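6-O-methylguanine DNA methyltransferase (Enterococcus faecalis, PDB 2B6C) is of unknown function but probably takes part, as an all-helical AlkD-like protein, in the repair of alkylated DNA. Local coordinates at residues Trp117-Leu122 with Leu149-Lys154; Tyr63-Glu68 with Pro99-Trp104; Trp193-Met198 with Lys213-Ala218. One frame throughout, in Å; residues are numbered along the deposited sequence.

Contact 1: Trp117-Leu122 with Leu149-Lys154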
loop_
_atom_site.group_PDB
_atom_site.type_symbol
_atom_site.label_atom_id
_atom_site.label_comp_id
_atom_site.label_asym_id
_atom_site.label_seq_id
_atom_site.Cartn_x
_atom_site.Cartn_y
_atom_site.Cartn_z
ATOM N N TRP B 117 -0.876 -3.574 -11.325
ATOM C CA TRP B 117 -1.220 -4.929 -10.947
ATOM C C TRP B 117 -0.145 -5.902 -11.405
ATOM O O TRP B 117 0.280 -6.789 -10.651
ATOM C CB TRP B 117 -2.598 -5.330 -11.473
ATOM C CG TRP B 117 -3.080 -6.608 -10.821
ATOM C CD1 TRP B 117 -3.759 -6.730 -9.644
ATOM C CD2 TRP B 117 -2.863 -7.948 -11.302
ATOM N NE1 TRP B 117 -3.995 -8.054 -9.371
ATOM C CE2 TRP B 117 -3.457 -8.824 -10.374
ATOM C CE3 TRP B 117 -2.226 -8.484 -12.441
ATOM C CZ2 TRP B 117 -3.437 -10.236 -10.534
ATOM C CZ3 TRP B 117 -2.200 -9.891 -12.602
ATOM C CH2 TRP B 117 -2.800 -10.742 -11.647
ATOM N N VAL B 118 0.281 -5.735 -12.652
ATOM C CA VAL B 118 1.391 -6.499 -13.207
ATOM C C VAL B 118 2.710 -6.213 -12.436
ATOM O O VAL B 118 3.429 -7.132 -12.121
ATOM C CB VAL B 118 1.518 -6.214 -14.742
ATOM C CG1 VAL B 118 2.863 -6.551 -15.247
ATOM C CG2 VAL B 118 0.446 -6.971 -15.523
ATOM N N ALA B 119 3.020 -4.952 -12.117
ATOM C CA ALA B 119 4.197 -4.669 -11.252
ATOM C C ALA B 119 4.124 -5.485 -9.941
ATOM O O ALA B 119 5.140 -5.988 -9.445
ATOM C CB ALA B 119 4.307 -3.193 -10.952
ATOM N N LEU B 120 2.912 -5.632 -9.394
ATOM C CA LEU B 120 2.716 -6.456 -8.193
ATOM C C LEU B 120 2.738 -7.974 -8.440
ATOM O O LEU B 120 2.923 -8.735 -7.507
ATOM C CB LEU B 120 1.410 -6.062 -7.486
ATOM C CG LEU B 120 1.373 -4.616 -6.958
ATOM C CD1 LEU B 120 -0.067 -4.200 -6.626
ATOM C CD2 LEU B 120 2.281 -4.483 -5.726
ATOM N N HIS B 121 2.524 -8.416 -9.680
ATOM C CA HIS B 121 2.348 -9.850 -10.009
ATOM C C HIS B 121 3.022 -10.132 -11.358
ATOM O O HIS B 121 2.344 -10.433 -12.369
ATOM C CB HIS B 121 0.856 -10.201 -10.136
ATOM C CG HIS B 121 0.026 -9.811 -8.949
ATOM N ND1 HIS B 121 -0.173 -10.649 -7.867
ATOM C CD2 HIS B 121 -0.668 -8.679 -8.681
ATOM C CE1 HIS B 121 -0.947 -10.046 -6.980
ATOM N NE2 HIS B 121 -1.274 -8.856 -7.456
ATOM N N LEU B 122 4.344 -10.016 -11.362
ATOM C CA LEU B 122 5.171 -9.953 -12.557
ATOM C C LEU B 122 5.155 -11.223 -13.377
ATOM O O LEU B 122 5.348 -11.174 -14.591
ATOM C CB LEU B 122 6.620 -9.625 -12.182
ATOM C CG LEU B 122 6.957 -8.139 -12.032
ATOM C CD1 LEU B 122 8.298 -7.983 -11.267
ATOM C CD2 LEU B 122 7.012 -7.448 -13.406
ATOM N N LEU B 149 5.216 0.682 -19.371
ATOM C CA LEU B 149 5.853 2.018 -19.327
ATOM C C LEU B 149 6.605 2.265 -18.044
ATOM O O LEU B 149 7.599 2.991 -18.028
ATOM C CB LEU B 149 4.820 3.143 -19.474
ATOM C CG LEU B 149 4.161 3.349 -20.835
ATOM C CD1 LEU B 149 3.258 4.601 -20.855
ATOM C CD2 LEU B 149 5.177 3.415 -21.941
HETATM N N MSE B 150 6.102 1.692 -16.953
HETATM C CA MSE B 150 6.735 1.894 -15.667
HETATM C C MSE B 150 7.554 0.687 -15.212
HETATM O O MSE B 150 8.010 0.675 -14.094
HETATM C CB MSE B 150 5.690 2.297 -14.606
HETATM C CG MSE B 150 4.941 3.612 -14.947
HETATM SE SE MSE B 150 6.163 5.104 -15.264
HETATM C CE MSE B 150 5.438 5.814 -16.845
ATOM N N LEU B 151 7.744 -0.318 -16.067
ATOM C CA LEU B 151 8.412 -1.555 -15.629
ATOM C C LEU B 151 9.950 -1.552 -15.652
ATOM O O LEU B 151 10.596 -2.418 -15.018
ATOM C CB LEU B 151 7.876 -2.774 -16.394
ATOM C CG LEU B 151 6.433 -3.109 -16.000
ATOM C CD1 LEU B 151 5.925 -4.350 -16.710
ATOM C CD2 LEU B 151 6.270 -3.214 -14.480
ATOM N N LYS B 152 10.525 -0.595 -16.385
ATOM C CA LYS B 152 11.978 -0.427 -16.445
ATOM C C LYS B 152 12.703 -1.716 -16.817
ATOM O O LYS B 152 12.475 -2.256 -17.896
ATOM C CB LYS B 152 12.507 0.167 -15.138
ATOM C CG LYS B 152 11.929 1.540 -14.848
ATOM C CD LYS B 152 12.358 2.014 -13.520
ATOM C CE LYS B 152 11.730 3.362 -13.207
ATOM N NZ LYS B 152 11.885 3.655 -11.740
ATOM N N GLU B 153 13.549 -2.215 -15.914
ATOM C CA GLU B 153 14.369 -3.391 -16.200
ATOM C C GLU B 153 13.521 -4.684 -16.172
ATOM O O GLU B 153 13.943 -5.722 -16.675
ATOM C CB GLU B 153 15.570 -3.447 -15.237
ATOM C CG GLU B 153 16.528 -2.218 -15.299
ATOM C CD GLU B 153 16.178 -1.064 -14.329
ATOM O OE1 GLU B 153 16.881 -0.034 -14.339
ATOM O OE2 GLU B 153 15.217 -1.180 -13.546
ATOM N N LYS B 154 12.309 -4.595 -15.609
ATOM C CA LYS B 154 11.357 -5.722 -15.559
ATOM C C LYS B 154 10.550 -5.867 -16.864
ATOM O O LYS B 154 9.766 -6.798 -17.016
ATOM C CB LYS B 154 10.403 -5.587 -14.346
ATOM C CG LYS B 154 11.090 -5.629 -12.948
ATOM C CD LYS B 154 10.158 -5.014 -11.860
ATOM C CE LYS B 154 10.880 -4.690 -10.520
ATOM N NZ LYS B 154 10.704 -5.707 -9.402
HETATM O O HOH W 1 7.562 -4.738 -9.554
#
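L151 reaches across to the end of helix 104-120 with both of its methyls: CD1 lies 4.0 Å from CG1 of V118, and CD2 lies 4.0 Å from CB of A119. V118 places CG1 anti to its own backbone N (chi1 160°), a setting that turns this methyl to L151, and the two branched side chains cross at about a right angle. L125 of helix 125-132 touches both V118 and L151. The AlkD-like fold stacks helices into a curved all-helical solenoid, and here the end of one helix meets the connection between helices 138-146 and 157-166. That connection turns at L151, whose O accepts a 2.8 Å bond from N of K154. In one of its two modelled conformers, K154 then sends its aliphatic chain across L122, with CD 3.6 Å from L122 CD1 and CB 4.0 Å from L122 CD2. Bent at its last torsion (chi4 -100°), the lysine in this conformer brings NZ to a water that donates to A119 O at 2.7 Å; the link from this water to K154 NZ is weak, which makes the bridge doubtful on the lysine side.

Contact 2: Tyr63-Glu68 with Pro99-Trp104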
loop_
_atom_site.group_PDB
_atom_site.type_symbol
_atom_site.label_atom_id
_atom_site.label_comp_id
_atom_site.label_asym_id
_atom_site.label_seq_id
_atom_site.Cartn_x
_atom_site.Cartn_y
_atom_site.Cartn_z
ATOM N N TYR B 63 -20.005 4.244 -10.031
ATOM C CA TYR B 63 -19.295 5.491 -10.393
ATOM C C TYR B 63 -18.979 5.571 -11.896
ATOM O O TYR B 63 -19.053 6.645 -12.501
ATOM C CB TYR B 63 -18.020 5.679 -9.563
ATOM C CG TYR B 63 -18.304 6.175 -8.153
ATOM C CD1 TYR B 63 -18.606 7.513 -7.914
ATOM C CD2 TYR B 63 -18.269 5.306 -7.069
ATOM C CE1 TYR B 63 -18.902 7.963 -6.636
ATOM C CE2 TYR B 63 -18.554 5.729 -5.804
ATOM C CZ TYR B 63 -18.872 7.067 -5.579
ATOM O OH TYR B 63 -19.147 7.503 -4.304
ATOM N N TYR B 64 -18.635 4.437 -12.509
ATOM C CA TYR B 64 -18.268 4.443 -13.923
ATOM C C TYR B 64 -19.475 4.797 -14.772
ATOM O O TYR B 64 -19.358 5.461 -15.789
ATOM C CB TYR B 64 -17.682 3.091 -14.356
ATOM C CG TYR B 64 -16.724 3.231 -15.526
ATOM C CD1 TYR B 64 -15.399 3.606 -15.310
ATOM C CD2 TYR B 64 -17.156 3.049 -16.845
ATOM C CE1 TYR B 64 -14.527 3.756 -16.366
ATOM C CE2 TYR B 64 -16.270 3.206 -17.948
ATOM C CZ TYR B 64 -14.962 3.544 -17.689
ATOM O OH TYR B 64 -14.055 3.718 -18.727
ATOM N N GLN B 65 -20.661 4.405 -14.319
ATOM C CA GLN B 65 -21.851 4.648 -15.116
ATOM C C GLN B 65 -22.523 6.016 -14.833
ATOM O O GLN B 65 -23.468 6.384 -15.517
ATOM C CB GLN B 65 -22.821 3.458 -15.010
ATOM C CG GLN B 65 -22.190 2.047 -15.332
ATOM C CD GLN B 65 -21.440 1.943 -16.707
ATOM O OE1 GLN B 65 -21.743 2.670 -17.673
ATOM N NE2 GLN B 65 -20.471 1.005 -16.789
ATOM N N LYS B 66 -22.009 6.786 -13.868
ATOM C CA LYS B 66 -22.488 8.149 -13.653
ATOM C C LYS B 66 -22.118 9.024 -14.864
ATOM O O LYS B 66 -21.178 8.716 -15.587
ATOM C CB LYS B 66 -21.934 8.726 -12.331
ATOM C CG LYS B 66 -22.593 8.121 -11.082
ATOM C CD LYS B 66 -22.042 8.594 -9.717
ATOM C CE LYS B 66 -22.512 10.017 -9.338
ATOM N NZ LYS B 66 -24.030 10.239 -9.186
ATOM N N THR B 67 -22.836 10.136 -15.040
ATOM C CA THR B 67 -22.757 10.941 -16.237
ATOM C C THR B 67 -21.457 11.676 -16.419
ATOM O O THR B 67 -20.846 11.610 -17.484
ATOM C CB THR B 67 -23.929 11.955 -16.270
ATOM O OG1 THR B 67 -25.130 11.217 -16.455
ATOM C CG2 THR B 67 -23.768 12.954 -17.446
ATOM N N GLU B 68 -21.060 12.404 -15.384
ATOM C CA GLU B 68 -19.908 13.266 -15.479
ATOM C C GLU B 68 -18.620 12.464 -15.499
ATOM O O GLU B 68 -18.480 11.445 -14.784
ATOM C CB GLU B 68 -19.935 14.274 -14.340
ATOM C CG GLU B 68 -21.196 15.087 -14.327
ATOM C CD GLU B 68 -22.441 14.431 -13.636
ATOM O OE1 GLU B 68 -22.517 13.222 -13.271
ATOM O OE2 GLU B 68 -23.403 15.183 -13.504
ATOM N N PRO B 99 -12.645 -0.314 -23.284
ATOM C CA PRO B 99 -13.380 0.273 -24.396
ATOM C C PRO B 99 -14.635 1.111 -24.013
ATOM O O PRO B 99 -15.140 1.860 -24.876
ATOM C CB PRO B 99 -13.839 -0.950 -25.230
ATOM C CG PRO B 99 -13.458 -2.148 -24.516
ATOM C CD PRO B 99 -12.837 -1.779 -23.194
ATOM N N GLN B 100 -15.132 0.994 -22.774
ATOM C CA GLN B 100 -16.284 1.799 -22.336
ATOM C C GLN B 100 -15.924 3.243 -21.974
ATOM O O GLN B 100 -14.981 3.481 -21.186
ATOM C CB GLN B 100 -17.022 1.183 -21.149
ATOM C CG GLN B 100 -17.486 -0.249 -21.279
ATOM C CD GLN B 100 -18.158 -0.694 -19.964
ATOM O OE1 GLN B 100 -18.999 0.022 -19.409
ATOM N NE2 GLN B 100 -17.778 -1.852 -19.460
ATOM N N LYS B 101 -16.685 4.197 -22.541
ATOM C CA LYS B 101 -16.471 5.628 -22.349
ATOM C C LYS B 101 -14.968 5.964 -22.597
ATOM O O LYS B 101 -14.340 6.672 -21.815
ATOM C CB LYS B 101 -16.911 6.076 -20.940
ATOM C CG LYS B 101 -18.262 5.516 -20.502
ATOM C CD LYS B 101 -18.727 6.184 -19.224
ATOM C CE LYS B 101 -20.214 6.044 -18.960
ATOM N NZ LYS B 101 -20.595 7.035 -17.917
ATOM N N ALA B 102 -14.429 5.428 -23.677
ATOM C CA ALA B 102 -13.002 5.420 -23.922
ATOM C C ALA B 102 -12.500 6.664 -24.617
ATOM O O ALA B 102 -13.055 7.092 -25.658
ATOM C CB ALA B 102 -12.611 4.189 -24.746
ATOM N N TRP B 103 -11.423 7.211 -24.052
ATOM C CA TRP B 103 -10.657 8.274 -24.692
ATOM C C TRP B 103 -9.290 8.175 -24.011
ATOM O O TRP B 103 -9.143 7.371 -23.098
ATOM C CB TRP B 103 -11.321 9.640 -24.448
ATOM C CG TRP B 103 -10.778 10.779 -25.279
ATOM C CD1 TRP B 103 -10.217 11.937 -24.819
ATOM C CD2 TRP B 103 -10.780 10.872 -26.718
ATOM N NE1 TRP B 103 -9.868 12.751 -25.885
ATOM C CE2 TRP B 103 -10.227 12.129 -27.056
ATOM C CE3 TRP B 103 -11.235 10.028 -27.750
ATOM C CZ2 TRP B 103 -10.082 12.552 -28.377
ATOM C CZ3 TRP B 103 -11.095 10.465 -29.081
ATOM C CH2 TRP B 103 -10.512 11.707 -29.369
ATOM N N TRP B 104 -8.296 8.975 -24.396
ATOM C CA TRP B 104 -6.946 8.710 -23.855
ATOM C C TRP B 104 -6.896 8.895 -22.324
ATOM O O TRP B 104 -6.093 8.278 -21.638
ATOM C CB TRP B 104 -5.890 9.578 -24.567
ATOM C CG TRP B 104 -6.092 11.073 -24.345
ATOM C CD1 TRP B 104 -6.711 11.962 -25.201
ATOM C CD2 TRP B 104 -5.692 11.834 -23.201
ATOM N NE1 TRP B 104 -6.713 13.225 -24.652
ATOM C CE2 TRP B 104 -6.099 13.180 -23.430
ATOM C CE3 TRP B 104 -4.994 11.526 -22.009
ATOM C CZ2 TRP B 104 -5.849 14.203 -22.516
ATOM C CZ3 TRP B 104 -4.775 12.545 -21.080
ATOM C CH2 TRP B 104 -5.195 13.871 -21.348
HETATM O O HOH W 2 -20.173 2.311 -20.242
HETATM O O HOH W 3 -19.494 9.610 -18.632
#
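K101 NZ is gripped by Y64 O in the last turn of helix 53-65 and by a water, both at 2.9 Å. The bond to Y64 O lies in the carbonyl plane of Y64, and the water in turn donates to T67 O, so the ammonium group spans the turn that follows the helix. K66 O also comes close to NZ, but at an angle too poor for a hydrogen bond; Q72 OE1 of helix 69-81 adds a weak one. An extended chain beyond CG carries the lysine past the Y64 ring, its CG 4.0 Å from Y64 CE2. The carbonyl groups near the C-terminal part of the helix would probably favour the lysine's charge.

The shortest bond across the contact runs from Y64 OH to Q100 O, 2.6 Å. This carbonyl oxygen sits at the ring edge, in plane, although the hydroxyl is tilted 30° from the carbonyl plane of Q100. With CG anti to the backbone N (chi1 -153°), the tyrosine ring is directed at the 99-104 loop; its OH is also bonded to W110 NE1 of helix 104-120.

Nearer the surface, Q65 NE2 donates to Q100 OE1 at 3.2 Å, with an N-H...O angle of 164°. The two amides lie nearly coplanar, and a water donates to OE1 of both glutamines. A96 O receives the NE2 of Q100, which fixes the rotation of that amide and presents OE1 to Q65. Together these bonds join the turn between helices 53-65 and 69-81 to the connection that leads into helix 104-120, as inter-helix loops meet along one edge of an AlkD-like helical-repeat solenoid.

Contact 3: Trp193-Met198 with Lys213-Ala218. With SO4 (sulfate ion), chain J.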
loop_
_atom_site.group_PDB
_atom_site.type_symbol
_atom_site.label_atom_id
_atom_site.label_comp_id
_atom_site.label_asym_id
_atom_site.label_seq_id
_atom_site.Cartn_x
_atom_site.Cartn_y
_atom_site.Cartn_z
ATOM N N TRP B 193 18.858 -1.552 -26.937
ATOM C CA TRP B 193 17.707 -2.297 -27.442
ATOM C C TRP B 193 16.738 -1.377 -28.208
ATOM O O TRP B 193 16.287 -1.731 -29.296
ATOM C CB TRP B 193 16.978 -3.060 -26.296
ATOM C CG TRP B 193 15.892 -3.978 -26.774
ATOM C CD1 TRP B 193 16.011 -5.306 -27.018
ATOM C CD2 TRP B 193 14.528 -3.633 -27.076
ATOM N NE1 TRP B 193 14.815 -5.821 -27.454
ATOM C CE2 TRP B 193 13.883 -4.818 -27.496
ATOM C CE3 TRP B 193 13.794 -2.440 -27.041
ATOM C CZ2 TRP B 193 12.523 -4.855 -27.874
ATOM C CZ3 TRP B 193 12.432 -2.477 -27.405
ATOM C CH2 TRP B 193 11.815 -3.685 -27.809
ATOM N N VAL B 194 16.421 -0.200 -27.659
ATOM C CA VAL B 194 15.545 0.732 -28.373
ATOM C C VAL B 194 16.151 1.177 -29.723
ATOM O O VAL B 194 15.432 1.174 -30.741
ATOM C CB VAL B 194 15.033 1.921 -27.480
ATOM C CG1 VAL B 194 14.176 2.902 -28.292
ATOM C CG2 VAL B 194 14.211 1.370 -26.300
ATOM N N GLU B 195 17.444 1.516 -29.738
ATOM C CA GLU B 195 18.214 1.863 -30.951
ATOM C C GLU B 195 18.096 0.773 -32.028
ATOM O O GLU B 195 17.803 1.040 -33.183
ATOM C CB GLU B 195 19.709 2.027 -30.607
ATOM C CG GLU B 195 20.143 3.285 -29.818
ATOM C CD GLU B 195 20.979 4.236 -30.655
ATOM O OE1 GLU B 195 21.589 5.181 -30.106
ATOM O OE2 GLU B 195 21.023 4.041 -31.884
ATOM N N GLU B 196 18.398 -0.468 -31.621
ATOM C CA GLU B 196 18.342 -1.632 -32.525
ATOM C C GLU B 196 16.963 -1.817 -33.136
ATOM O O GLU B 196 16.846 -1.872 -34.361
ATOM C CB GLU B 196 18.813 -2.901 -31.836
ATOM C CG GLU B 196 20.271 -2.877 -31.544
ATOM C CD GLU B 196 20.738 -4.054 -30.718
ATOM O OE1 GLU B 196 19.984 -4.594 -29.875
ATOM O OE2 GLU B 196 21.892 -4.434 -30.918
ATOM N N LEU B 197 15.922 -1.854 -32.293
ATOM C CA LEU B 197 14.562 -1.990 -32.771
ATOM C C LEU B 197 14.199 -0.910 -33.800
ATOM O O LEU B 197 13.669 -1.214 -34.865
ATOM C CB LEU B 197 13.594 -1.973 -31.587
ATOM C CG LEU B 197 12.146 -2.397 -31.829
ATOM C CD1 LEU B 197 11.345 -1.249 -32.449
ATOM C CD2 LEU B 197 12.071 -3.669 -32.658
HETATM N N MSE B 198 14.509 0.344 -33.484
HETATM C CA MSE B 198 14.145 1.482 -34.348
HETATM C C MSE B 198 14.883 1.517 -35.676
HETATM O O MSE B 198 14.437 2.184 -36.611
HETATM C CB MSE B 198 14.311 2.801 -33.606
HETATM C CG MSE B 198 13.368 2.892 -32.398
HETATM SE SE MSE B 198 13.435 4.652 -31.536
HETATM C CE MSE B 198 12.309 5.615 -32.771
ATOM N N LYS B 213 13.807 10.399 -28.473
ATOM C CA LYS B 213 14.161 11.567 -27.659
ATOM C C LYS B 213 15.465 11.411 -26.863
ATOM O O LYS B 213 16.310 12.325 -26.873
ATOM C CB LYS B 213 13.037 11.990 -26.706
ATOM C CG LYS B 213 13.513 13.165 -25.856
ATOM C CD LYS B 213 12.406 13.951 -25.210
ATOM C CE LYS B 213 12.872 15.377 -24.869
ATOM N NZ LYS B 213 12.025 15.958 -23.774
ATOM N N TYR B 214 15.644 10.253 -26.210
ATOM C CA TYR B 214 16.822 10.015 -25.367
ATOM C C TYR B 214 17.943 9.253 -26.006
ATOM O O TYR B 214 18.817 8.741 -25.304
ATOM C CB TYR B 214 16.436 9.358 -24.028
ATOM C CG TYR B 214 15.455 10.210 -23.293
ATOM C CD1 TYR B 214 14.101 9.871 -23.249
ATOM C CD2 TYR B 214 15.863 11.400 -22.697
ATOM C CE1 TYR B 214 13.184 10.695 -22.610
ATOM C CE2 TYR B 214 14.965 12.217 -22.050
ATOM C CZ TYR B 214 13.634 11.866 -22.014
ATOM O OH TYR B 214 12.758 12.699 -21.365
ATOM N N LEU B 215 17.951 9.167 -27.323
ATOM C CA LEU B 215 19.071 8.525 -27.984
ATOM C C LEU B 215 20.055 9.597 -28.451
ATOM O O LEU B 215 19.634 10.627 -28.981
ATOM C CB LEU B 215 18.581 7.645 -29.128
ATOM C CG LEU B 215 17.434 6.690 -28.761
ATOM C CD1 LEU B 215 16.920 5.980 -30.009
ATOM C CD2 LEU B 215 17.826 5.685 -27.662
ATOM N N ALA B 216 21.351 9.379 -28.214
ATOM C CA ALA B 216 22.398 10.304 -28.690
ATOM C C ALA B 216 22.416 10.470 -30.234
ATOM O O ALA B 216 22.136 9.510 -30.961
ATOM C CB ALA B 216 23.760 9.830 -28.186
ATOM N N LYS B 217 22.738 11.676 -30.721
ATOM C CA LYS B 217 22.864 11.947 -32.173
ATOM C C LYS B 217 24.335 12.029 -32.651
ATOM O O LYS B 217 25.210 12.471 -31.892
ATOM C CB LYS B 217 22.145 13.251 -32.556
ATOM C CG LYS B 217 20.627 13.169 -32.711
ATOM C CD LYS B 217 20.112 14.434 -33.446
ATOM C CE LYS B 217 18.670 14.266 -33.971
ATOM N NZ LYS B 217 17.642 14.325 -32.878
ATOM N N ALA B 218 24.591 11.630 -33.909
ATOM C CA ALA B 218 25.959 11.663 -34.496
ATOM C C ALA B 218 26.488 13.084 -34.697
ATOM O O ALA B 218 27.678 13.334 -34.480
ATOM C CB ALA B 218 26.024 10.896 -35.812
HETATM S S SO4 J . 9.075 12.513 -20.673
HETATM O O1 SO4 J . 9.306 13.771 -19.985
HETATM O O2 SO4 J . 8.378 12.769 -21.932
HETATM O O3 SO4 J . 8.222 11.691 -19.821
HETATM O O4 SO4 J . 10.332 11.830 -20.964
#
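The CA atoms nearest each other, those of E195 and L215, are 7.3 Å apart, where the irregular tail that follows helix 205-211 passes helix 191-200. This is the C-terminal end of the AlkD-like helical solenoid, and L215 is the residue that bridges the gap: it points at the helix and inserts its two methyls among V194, E195 and M198, residues spaced along one helical face.

CD1 of L215 lies 4.0 Å from the selenium of M198, a selenomethionine, and more loosely 4.5 Å from CG1 of V194. The selenomethionine chain is extended to its selenium atom and then bends (chi3 79°), and it crosses L215 obliquely. CD2, the other methyl of L215, lies 4.0 Å from CG of E195. The glutamate and leucine chains run antiparallel alongside one another, so the aliphatic part of the glutamate covers a leucine methyl; E195 is modelled in two conformers and this holds for one of them, in which its OE1 comes to 4.0 Å from L215 CB. No hydrogen bond crosses between the segments; the contact is held by apolar packing. L183 of helix 173-186 touches both V194 and M198, continuing the apolar layer inward.

Y214, just before L215, packs instead on R184 of helix 173-186 and on S187 and K188 in the loop beyond. CG of K213 lies above the centre of one face of the tyrosine ring. The hydroxyl holds a sulfate ion, probably acquired from the crystallisation liquor: Y214 OH donates to sulfate O4 at 2.6 Å, and that oxygen lies at the ring edge, in the plane of the ring.

In the fold
The three contacts follow one another along the chain, contact 2 closing before contact 1 opens and contact 1 before contact 3, as expected of a solenoid built by successive helices. Contacts 1 and 2 lie on opposite sides of the chain's centre, with their own centres 26 Å apart and their nearest atoms about 10 Å apart. Contact 3 sits at the C-terminal end, its centre 23 Å from that of contact 1 and 37 Å from that of contact 2. None touches another. Of the three, contact 1 borders the second subunit, through L120 O and K46 NZ of that subunit, whereas contact 3 carries the sulfate. No active-site residues are established here.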